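Local coordinates for ApRick protease (Rickettsia conorii, PDB 5C9D), which probably acts as an aspartic endopeptidase of the retropepsin-like type, this chain being the protease part of a longer, probably membrane-anchored protein, at residues A35-L40 against R59-A64. Sequence-based numbering, arbitrary orientation.
Sequences ASDIAL and RTYLTA
R59 reaches D37 with the edge of its guanidinium, a worked example of how a single ion pair can bridge a hairpin strand and a neighbouring loop. NH1 of R59 lies 3.5 Å from OD2 of D37, a long salt bridge. The two side chains approach from opposite directions, and the carboxylate and guanidinium planes are 34° apart, so the charged groups meet askew. The arginine is extended as far as its CD and then bends at chi3 (56°), which sets NH1 beside the carboxylate. The other carboxylate oxygen is engaged within its own loop: OG of S36 donates to OD1 of D37 over 3.2 Å, coming from above the carboxylate plane. Serine and arginine thus engage different oxygens of the D37 carboxylate. Y61 brings its hydroxyl into the same cluster, OH lying 3.6 Å from OG of S36, and that OH also sits near the guanidinium plane of R59, 2.7 Å from NH2. H90 on strand 83-92 is touched by D37, A39 and R59, and its ring meets that of Y61. Close by, A35 is linked by a weak hydrogen bond to D32 of the Asp-Thr-Gly motif. Residues 35-37 continue that signature into strand 38-41, while strand 59-63 pairs with 66-79 in a hairpin consistent with the flap of retropepsin-like aspartic proteases.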
loop_
_atom_site.group_PDB
_atom_site.type_symbol
_atom_site.label_atom_id
_atom_site.label_comp_id
_atom_site.label_asym_id
_atom_site.label_seq_id
_atom_site.Cartn_x
_atom_site.Cartn_y
_atom_site.Cartn_z
ATOM N N ALA B 35 15.816 -12.394 -6.706
ATOM C CA ALA B 35 14.716 -12.341 -7.665
ATOM C C ALA B 35 14.823 -11.099 -8.529
ATOM O O ALA B 35 15.191 -10.026 -8.047
ATOM C CB ALA B 35 13.377 -12.378 -6.946
ATOM N N SER B 36 14.477 -11.265 -9.801
ATOM C CA SER B 36 14.698 -10.261 -10.844
ATOM C C SER B 36 13.581 -9.219 -10.889
ATOM O O SER B 36 13.760 -8.067 -11.299
ATOM C CB SER B 36 14.802 -10.980 -12.196
ATOM O OG SER B 36 13.938 -12.120 -12.242
ATOM N N ASP B 37 12.412 -9.650 -10.459
ATOM C CA ASP B 37 11.220 -8.841 -10.546
ATOM C C ASP B 37 10.229 -9.414 -9.522
ATOM O O ASP B 37 10.654 -10.092 -8.579
ATOM C CB ASP B 37 10.707 -8.878 -11.990
ATOM C CG ASP B 37 10.439 -10.306 -12.493
ATOM O OD1 ASP B 37 10.854 -11.287 -11.816
ATOM O OD2 ASP B 37 9.806 -10.443 -13.573
ATOM N N ILE B 38 8.931 -9.182 -9.708
ATOM C CA ILE B 38 7.927 -9.584 -8.721
ATOM C C ILE B 38 7.243 -10.892 -9.104
ATOM O O ILE B 38 6.334 -10.927 -9.940
ATOM C CB ILE B 38 6.929 -8.430 -8.517
ATOM C CG1 ILE B 38 7.660 -7.298 -7.773
ATOM C CG2 ILE B 38 5.696 -8.894 -7.748
ATOM C CD1 ILE B 38 6.884 -6.015 -7.676
ATOM N N ALA B 39 7.686 -11.973 -8.484
ATOM C CA ALA B 39 7.233 -13.301 -8.895
ATOM C C ALA B 39 5.944 -13.671 -8.181
ATOM O O ALA B 39 5.945 -13.966 -6.981
ATOM C CB ALA B 39 8.306 -14.323 -8.605
ATOM N N LEU B 40 4.840 -13.652 -8.913
ATOM C CA LEU B 40 3.546 -13.968 -8.316
ATOM C C LEU B 40 3.226 -15.447 -8.296
ATOM O O LEU B 40 3.230 -16.107 -9.333
ATOM C CB LEU B 40 2.432 -13.216 -9.020
ATOM C CG LEU B 40 2.398 -11.756 -8.564
ATOM C CD1 LEU B 40 1.314 -11.020 -9.331
ATOM C CD2 LEU B 40 2.194 -11.646 -7.045
ATOM N N ARG B 59 8.007 -17.691 -20.557
ATOM C CA ARG B 59 9.284 -17.842 -19.844
ATOM C C ARG B 59 9.350 -19.189 -19.150
ATOM O O ARG B 59 8.315 -19.779 -18.903
ATOM C CB ARG B 59 9.453 -16.711 -18.802
ATOM C CG ARG B 59 10.142 -15.473 -19.377
ATOM C CD ARG B 59 10.275 -14.367 -18.362
ATOM N NE ARG B 59 10.981 -14.829 -17.172
ATOM C CZ ARG B 59 10.955 -14.220 -15.992
ATOM N NH1 ARG B 59 10.258 -13.100 -15.813
ATOM N NH2 ARG B 59 11.635 -14.745 -14.987
ATOM N N THR B 60 10.567 -19.646 -18.827
ATOM C CA THR B 60 10.811 -20.954 -18.162
ATOM C C THR B 60 12.004 -20.904 -17.195
ATOM O O THR B 60 13.168 -20.903 -17.622
ATOM C CB THR B 60 11.057 -22.075 -19.201
ATOM O OG1 THR B 60 9.843 -22.305 -19.900
ATOM C CG2 THR B 60 11.506 -23.370 -18.566
ATOM N N TYR B 61 11.683 -20.856 -15.899
ATOM C CA TYR B 61 12.629 -21.181 -14.855
ATOM C C TYR B 61 12.828 -22.677 -14.876
ATOM O O TYR B 61 11.842 -23.414 -14.763
ATOM C CB TYR B 61 12.067 -20.809 -13.493
ATOM C CG TYR B 61 12.073 -19.346 -13.206
ATOM C CD1 TYR B 61 11.054 -18.516 -13.673
ATOM C CD2 TYR B 61 13.108 -18.779 -12.455
ATOM C CE1 TYR B 61 11.063 -17.158 -13.391
ATOM C CE2 TYR B 61 13.132 -17.421 -12.173
ATOM C CZ TYR B 61 12.110 -16.610 -12.637
ATOM O OH TYR B 61 12.155 -15.257 -12.340
ATOM N N LEU B 62 14.078 -23.131 -15.022
ATOM C CA LEU B 62 14.409 -24.569 -14.928
ATOM C C LEU B 62 15.103 -24.816 -13.598
ATOM O O LEU B 62 16.144 -24.233 -13.355
ATOM C CB LEU B 62 15.327 -25.018 -16.093
ATOM C CG LEU B 62 14.789 -24.792 -17.497
ATOM C CD1 LEU B 62 15.863 -25.130 -18.495
ATOM C CD2 LEU B 62 13.579 -25.652 -17.708
ATOM N N THR B 63 14.540 -25.671 -12.747
ATOM C CA THR B 63 15.162 -25.988 -11.458
ATOM C C THR B 63 15.573 -27.476 -11.381
ATOM O O THR B 63 15.472 -28.200 -12.378
ATOM C CB THR B 63 14.254 -25.535 -10.307
ATOM O OG1 THR B 63 13.892 -24.173 -10.539
ATOM C CG2 THR B 63 14.948 -25.614 -8.924
ATOM N N ALA B 64 16.104 -27.902 -10.230
ATOM C CA ALA B 64 16.692 -29.238 -10.058
ATOM C C ALA B 64 15.636 -30.292 -10.303
ATOM O O ALA B 64 15.857 -31.322 -10.977
ATOM C CB ALA B 64 17.268 -29.379 -8.648
#